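Elastinolytic metalloprotease (Pseudoalteromonas sp. CF6-2, PDB 6IK4) is a zinc metalloprotease of the M23 family that probably cleaves elastin and bacterial peptidoglycan. Local coordinates at residues Thr2-Ser10 against Asn134-Ile142. Numbering follows the deposited sequence.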
ATOM      1  N   THR A   2      -9.379   4.292  17.555  1.00 28.14           N
ATOM      2  CA  THR A   2      -9.963   3.479  16.502  1.00 27.32           C
ATOM      3  C   THR A   2      -9.012   3.429  15.314  1.00 26.35           C
ATOM      4  O   THR A   2      -8.407   4.437  14.942  1.00 25.92           O
ATOM      5  CB  THR A   2     -11.321   4.054  16.083  1.00 25.82           C
ATOM      6  OG1 THR A   2     -12.224   3.983  17.198  1.00 45.28           O
ATOM      7  CG2 THR A   2     -11.920   3.264  14.941  1.00 30.34           C
ATOM      8  N   PHE A   3      -8.859   2.244  14.738  1.00 15.50           N
ATOM      9  CA  PHE A   3      -7.994   2.090  13.576  1.00 14.19           C
ATOM     10  C   PHE A   3      -8.434   3.005  12.441  1.00 16.25           C
ATOM     11  O   PHE A   3      -9.585   2.960  12.002  1.00 14.45           O
ATOM     12  CB  PHE A   3      -8.018   0.643  13.107  1.00 12.44           C
ATOM     13  CG  PHE A   3      -7.126   0.382  11.934  1.00 12.37           C
ATOM     14  CD1 PHE A   3      -5.753   0.507  12.058  1.00 14.07           C
ATOM     15  CD2 PHE A   3      -7.657  -0.006  10.718  1.00 18.34           C
ATOM     16  CE1 PHE A   3      -4.917   0.259  10.981  1.00 12.40           C
ATOM     17  CE2 PHE A   3      -6.825  -0.256   9.633  1.00 18.52           C
ATOM     18  CZ  PHE A   3      -5.459  -0.122   9.769  1.00 13.31           C
ATOM     19  N   THR A   4      -7.507   3.820  11.955  1.00 14.11           N
ATOM     20  CA  THR A   4      -7.723   4.699  10.817  1.00 14.02           C
ATOM     21  C   THR A   4      -6.451   4.685   9.988  1.00 17.71           C
ATOM     22  O   THR A   4      -5.357   4.727  10.552  1.00 19.02           O
ATOM     23  CB  THR A   4      -8.034   6.127  11.288  1.00 19.29           C
ATOM     24  OG1 THR A   4      -9.151   6.092  12.190  1.00 27.36           O
ATOM     25  CG2 THR A   4      -8.379   7.011  10.113  1.00 29.55           C
ATOM     26  N   MET A   5      -6.590   4.621   8.665  1.00 13.21           N
ATOM     27  CA  MET A   5      -5.460   4.584   7.743  1.00 13.87           C
ATOM     28  C   MET A   5      -5.402   5.869   6.938  1.00 13.92           C
ATOM     29  O   MET A   5      -6.440   6.411   6.559  1.00 11.94           O
ATOM     30  CB  MET A   5      -5.574   3.448   6.719  1.00 14.22           C
ATOM     31  CG  MET A   5      -5.812   2.075   7.225  1.00 22.48           C
ATOM     32  SD  MET A   5      -5.503   0.981   5.837  1.00 19.09           S
ATOM     33  CE  MET A   5      -7.081   0.916   5.004  1.00 18.07           C
ATOM     34  N   ASN A   6      -4.185   6.313   6.621  1.00 10.65           N
ATOM     35  CA  ASN A   6      -3.971   7.388   5.655  1.00 10.61           C
ATOM     36  C   ASN A   6      -3.221   6.850   4.451  1.00 11.00           C
ATOM     37  O   ASN A   6      -2.460   5.887   4.564  1.00 10.65           O
ATOM     38  CB  ASN A   6      -3.167   8.548   6.246  1.00 11.67           C
ATOM     39  CG  ASN A   6      -3.729   9.040   7.570  1.00 25.11           C
ATOM     40  OD1 ASN A   6      -4.901   9.388   7.668  1.00 23.02           O
ATOM     41  ND2 ASN A   6      -2.884   9.068   8.598  1.00 21.78           N
ATOM     42  N   LEU A   7      -3.422   7.486   3.298  1.00 10.18           N
ATOM     43  CA  LEU A   7      -2.592   7.168   2.144  1.00 10.14           C
ATOM     44  C   LEU A   7      -1.127   7.402   2.497  1.00 10.65           C
ATOM     45  O   LEU A   7      -0.807   8.377   3.189  1.00 11.81           O
ATOM     46  CB  LEU A   7      -2.984   8.024   0.938  1.00 11.53           C
ATOM     47  CG  LEU A   7      -4.401   7.750   0.435  1.00 10.57           C
ATOM     48  CD1 LEU A   7      -4.868   8.906  -0.465  1.00 12.57           C
ATOM     49  CD2 LEU A   7      -4.457   6.426  -0.319  1.00 10.07           C
ATOM     50  N   PRO A   8      -0.209   6.537   2.034  1.00 10.33           N
ATOM     51  CA  PRO A   8       1.181   6.599   2.512  1.00 12.00           C
ATOM     52  C   PRO A   8       2.035   7.681   1.860  1.00 14.36           C
ATOM     53  O   PRO A   8       3.207   7.449   1.535  1.00 14.97           O
ATOM     54  CB  PRO A   8       1.706   5.193   2.197  1.00 12.40           C
ATOM     55  CG  PRO A   8       0.917   4.774   0.976  1.00 11.55           C
ATOM     56  CD  PRO A   8      -0.467   5.340   1.213  1.00 11.53           C
ATOM     57  N   TRP A   9       1.466   8.873   1.692  1.00 12.69           N
ATOM     58  CA  TRP A   9       2.202  10.039   1.224  1.00 12.77           C
ATOM     59  C   TRP A   9       1.594  11.278   1.869  1.00 15.46           C
ATOM     60  O   TRP A   9       0.610  11.200   2.615  1.00 12.55           O
ATOM     61  CB  TRP A   9       2.214  10.117  -0.307  1.00 13.64           C
ATOM     62  CG  TRP A   9       0.868  10.058  -0.990  1.00 10.01           C
ATOM     63  CD1 TRP A   9       0.048  11.110  -1.288  1.00 13.74           C
ATOM     64  CD2 TRP A   9       0.225   8.887  -1.512  1.00 10.44           C
ATOM     65  NE1 TRP A   9      -1.084  10.661  -1.939  1.00 14.83           N
ATOM     66  CE2 TRP A   9      -0.996   9.299  -2.088  1.00 10.07           C
ATOM     67  CE3 TRP A   9       0.551   7.523  -1.523  1.00 13.36           C
ATOM     68  CZ2 TRP A   9      -1.887   8.395  -2.681  1.00 12.25           C
ATOM     69  CZ3 TRP A   9      -0.333   6.626  -2.129  1.00  9.63           C
ATOM     70  CH2 TRP A   9      -1.535   7.064  -2.685  1.00 10.74           C
ATOM     71  N   SER A  10       2.204  12.427   1.606  1.00 12.49           N
ATOM     72  CA  SER A  10       1.899  13.626   2.371  1.00 16.78           C
ATOM     73  C   SER A  10       0.589  14.266   1.937  1.00 15.07           C
ATOM     74  O   SER A  10       0.161  14.158   0.784  1.00 15.51           O
ATOM     75  CB  SER A  10       3.040  14.639   2.248  1.00 22.30           C
ATOM     76  OG  SER A  10       4.193  14.132   2.896  1.00 20.21           O
ATOM     77  N   ASN A 134     -15.100  -1.475   1.040  1.00 12.15           N
ATOM     78  CA  ASN A 134     -15.771  -0.656   2.046  1.00 13.14           C
ATOM     79  C   ASN A 134     -14.864  -0.272   3.207  1.00 16.67           C
ATOM     80  O   ASN A 134     -15.353   0.213   4.231  1.00 18.64           O
ATOM     81  CB  ASN A 134     -17.042  -1.343   2.561  1.00 14.95           C
ATOM     82  CG  ASN A 134     -18.154  -1.347   1.522  1.00 18.69           C
ATOM     83  OD1 ASN A 134     -18.184  -0.495   0.640  1.00 18.03           O
ATOM     84  ND2 ASN A 134     -19.079  -2.297   1.632  1.00 20.34           N
ATOM     85  N   ARG A 135     -13.557  -0.467   3.082  1.00 12.37           N
ATOM     86  CA  ARG A 135     -12.634   0.095   4.055  1.00 12.09           C
ATOM     87  C   ARG A 135     -12.299   1.528   3.632  1.00 12.38           C
ATOM     88  O   ARG A 135     -12.591   1.945   2.511  1.00 14.85           O
ATOM     89  CB  ARG A 135     -11.365  -0.755   4.162  1.00 12.40           C
ATOM     90  CG  ARG A 135     -11.593  -2.208   4.564  1.00 16.94           C
ATOM     91  CD  ARG A 135     -11.846  -2.324   6.035  1.00 25.26           C
ATOM     92  NE  ARG A 135     -12.117  -3.700   6.431  1.00 33.00           N
ATOM     93  CZ  ARG A 135     -12.431  -4.061   7.670  1.00 30.06           C
ATOM     94  NH1 ARG A 135     -12.508  -3.142   8.629  1.00 31.41           N
ATOM     95  NH2 ARG A 135     -12.670  -5.338   7.949  1.00 37.99           N
ATOM     96  N   TYR A 136     -11.682   2.286   4.537  1.00 10.84           N
ATOM     97  CA  TYR A 136     -11.421   3.702   4.313  1.00  8.85           C
ATOM     98  C   TYR A 136      -9.936   4.005   4.435  1.00 12.00           C
ATOM     99  O   TYR A 136      -9.237   3.422   5.267  1.00 12.46           O
ATOM    100  CB  TYR A 136     -12.208   4.571   5.294  1.00 10.58           C
ATOM    101  CG  TYR A 136     -13.660   4.642   4.922  1.00 13.55           C
ATOM    102  CD1 TYR A 136     -14.533   3.619   5.262  1.00 14.58           C
ATOM    103  CD2 TYR A 136     -14.158   5.726   4.216  1.00 11.22           C
ATOM    104  CE1 TYR A 136     -15.879   3.678   4.913  1.00 18.76           C
ATOM    105  CE2 TYR A 136     -15.507   5.795   3.865  1.00 15.72           C
ATOM    106  CZ  TYR A 136     -16.354   4.766   4.212  1.00 18.77           C
ATOM    107  OH  TYR A 136     -17.692   4.830   3.853  1.00 19.97           O
ATOM    108  N   ILE A 137      -9.459   4.929   3.601  1.00 13.73           N
ATOM    109  CA  ILE A 137      -8.088   5.413   3.709  1.00 11.16           C
ATOM    110  C   ILE A 137      -8.098   6.897   3.343  1.00 11.85           C
ATOM    111  O   ILE A 137      -8.618   7.283   2.289  1.00 11.10           O
ATOM    112  CB  ILE A 137      -7.134   4.558   2.835  1.00 11.28           C
ATOM    113  CG1 ILE A 137      -5.662   4.933   3.089  1.00 12.45           C
ATOM    114  CG2 ILE A 137      -7.506   4.618   1.348  1.00 12.10           C
ATOM    115  CD1 ILE A 137      -4.655   3.926   2.510  1.00 13.60           C
ATOM    116  N   SER A 138      -7.600   7.752   4.247  1.00 11.38           N
ATOM    117  CA  SER A 138      -7.668   9.210   4.064  1.00 12.79           C
ATOM    118  C   SER A 138      -9.093   9.657   3.733  1.00 11.62           C
ATOM    119  O   SER A 138      -9.313  10.560   2.925  1.00 12.18           O
ATOM    120  CB  SER A 138      -6.680   9.682   2.991  1.00 11.77           C
ATOM    121  OG  SER A 138      -5.343   9.574   3.454  1.00 12.05           O
ATOM    122  N   ASN A 139     -10.069   9.014   4.374  1.00 11.11           N
ATOM    123  CA  ASN A 139     -11.502   9.265   4.235  1.00  8.88           C
ATOM    124  C   ASN A 139     -12.068   8.832   2.885  1.00 10.51           C
ATOM    125  O   ASN A 139     -13.270   8.994   2.671  1.00 11.63           O
ATOM    126  CB  ASN A 139     -11.873  10.740   4.475  1.00 11.18           C
ATOM    127  CG  ASN A 139     -11.456  11.233   5.850  1.00 14.39           C
ATOM    128  OD1 ASN A 139     -11.263  10.451   6.780  1.00 18.32           O
ATOM    129  ND2 ASN A 139     -11.323  12.545   5.981  1.00 16.20           N
ATOM    130  N   TYR A 140     -11.254   8.305   1.960  1.00 10.30           N
ATOM    131  CA  TYR A 140     -11.808   7.651   0.775  1.00  8.45           C
ATOM    132  C   TYR A 140     -12.405   6.303   1.150  1.00 12.15           C
ATOM    133  O   TYR A 140     -11.757   5.508   1.832  1.00 12.46           O
ATOM    134  CB  TYR A 140     -10.733   7.376  -0.267  1.00  7.86           C
ATOM    135  CG  TYR A 140     -10.160   8.572  -0.972  1.00 11.13           C
ATOM    136  CD1 TYR A 140     -10.750   9.060  -2.132  1.00 11.79           C
ATOM    137  CD2 TYR A 140      -8.995   9.167  -0.518  1.00 12.33           C
ATOM    138  CE1 TYR A 140     -10.207  10.138  -2.807  1.00 12.83           C
ATOM    139  CE2 TYR A 140      -8.443  10.254  -1.184  1.00 10.39           C
ATOM    140  CZ  TYR A 140      -9.055  10.732  -2.324  1.00 12.38           C
ATOM    141  OH  TYR A 140      -8.513  11.806  -2.978  1.00 13.80           O
ATOM    142  N   ARG A 141     -13.593   5.997   0.636  1.00 12.05           N
ATOM    143  CA  ARG A 141     -14.066   4.619   0.676  1.00 12.66           C
ATOM    144  C   ARG A 141     -13.465   3.876  -0.506  1.00 12.02           C
ATOM    145  O   ARG A 141     -13.483   4.384  -1.629  1.00 11.82           O
ATOM    146  CB  ARG A 141     -15.592   4.550   0.605  1.00 15.58           C
ATOM    147  CG  ARG A 141     -16.145   3.118   0.703  1.00 15.21           C
ATOM    148  CD  ARG A 141     -17.665   3.089   0.592  1.00 13.88           C
ATOM    149  NE  ARG A 141     -18.089   3.429  -0.758  1.00 15.57           N
ATOM    150  CZ  ARG A 141     -18.159   2.562  -1.767  1.00 20.50           C
ATOM    151  NH1 ARG A 141     -17.845   1.277  -1.593  1.00 16.37           N
ATOM    152  NH2 ARG A 141     -18.552   2.985  -2.958  1.00 21.83           N
ATOM    153  N   ILE A 142     -12.920   2.686  -0.257  1.00 11.13           N
ATOM    154  CA  ILE A 142     -12.374   1.848  -1.321  1.00 10.42           C
ATOM    155  C   ILE A 142     -13.475   0.926  -1.825  1.00 12.45           C
ATOM    156  O   ILE A 142     -14.105   0.205  -1.041  1.00 12.89           O
ATOM    157  CB  ILE A 142     -11.168   1.030  -0.826  1.00 10.22           C
ATOM    158  CG1 ILE A 142     -10.072   1.956  -0.288  1.00 10.22           C
ATOM    159  CG2 ILE A 142     -10.638   0.120  -1.958  1.00 10.23           C
ATOM    160  CD1 ILE A 142      -8.990   1.214   0.506  1.00 12.73           C
TER
HETATM  161  O   HOH W   1      -9.285   4.684   7.713  1.00 15.95           O
HETATM  162  O   HOH W   2      -5.297  11.306   5.563  1.00 24.34           O
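Ser138 OG is held by two partners, Leu7 N and a water. Leu7 N donates to it over 2.8 Å in a nearly straight bond (167° at the hydrogen). The water, bound to OG at 2.7 Å, also donates to Asn6 OD1. With chi1 at -71° the hydroxyl stands beside its own backbone N, and both atoms face the 2-10 chain. Ser138 N donates to Met5 O at 2.9 Å, so one serine bonds the backbone on both flanks of Asn6. A second water accepts from Met5 N and donates to Tyr136 O.

The rest of the contact is largely apolar. Ile137 CG1, anti to its backbone N (chi1 -172°), reaches the Asn6-Leu7 peptide and lies 3.4 Å from Leu7 N. The Leu7 side chain crosses that of Ile137 at about a right angle. Leu7 CD2 rests on Ile137 CD1 at 3.8 Å, and Leu7 CD1 meets Tyr140 CE2 at 3.9 Å. An alanine in place of Leu7 would probably leave Ile137 CD1 and the Tyr140 ring without their shared apolar neighbour. Tyr140 OH bonds to Tyr172 O. Met5 packs on Phe121 and Leu123 of strand 119-125, which carries the zinc ligand His120.

Ser138 lies in the type I' turn from Ile137 to Tyr140, the tight two-residue turn of a beta hairpin. The N-terminal segment lies between this hairpin and the main antiparallel sheet of the M23 peptidase.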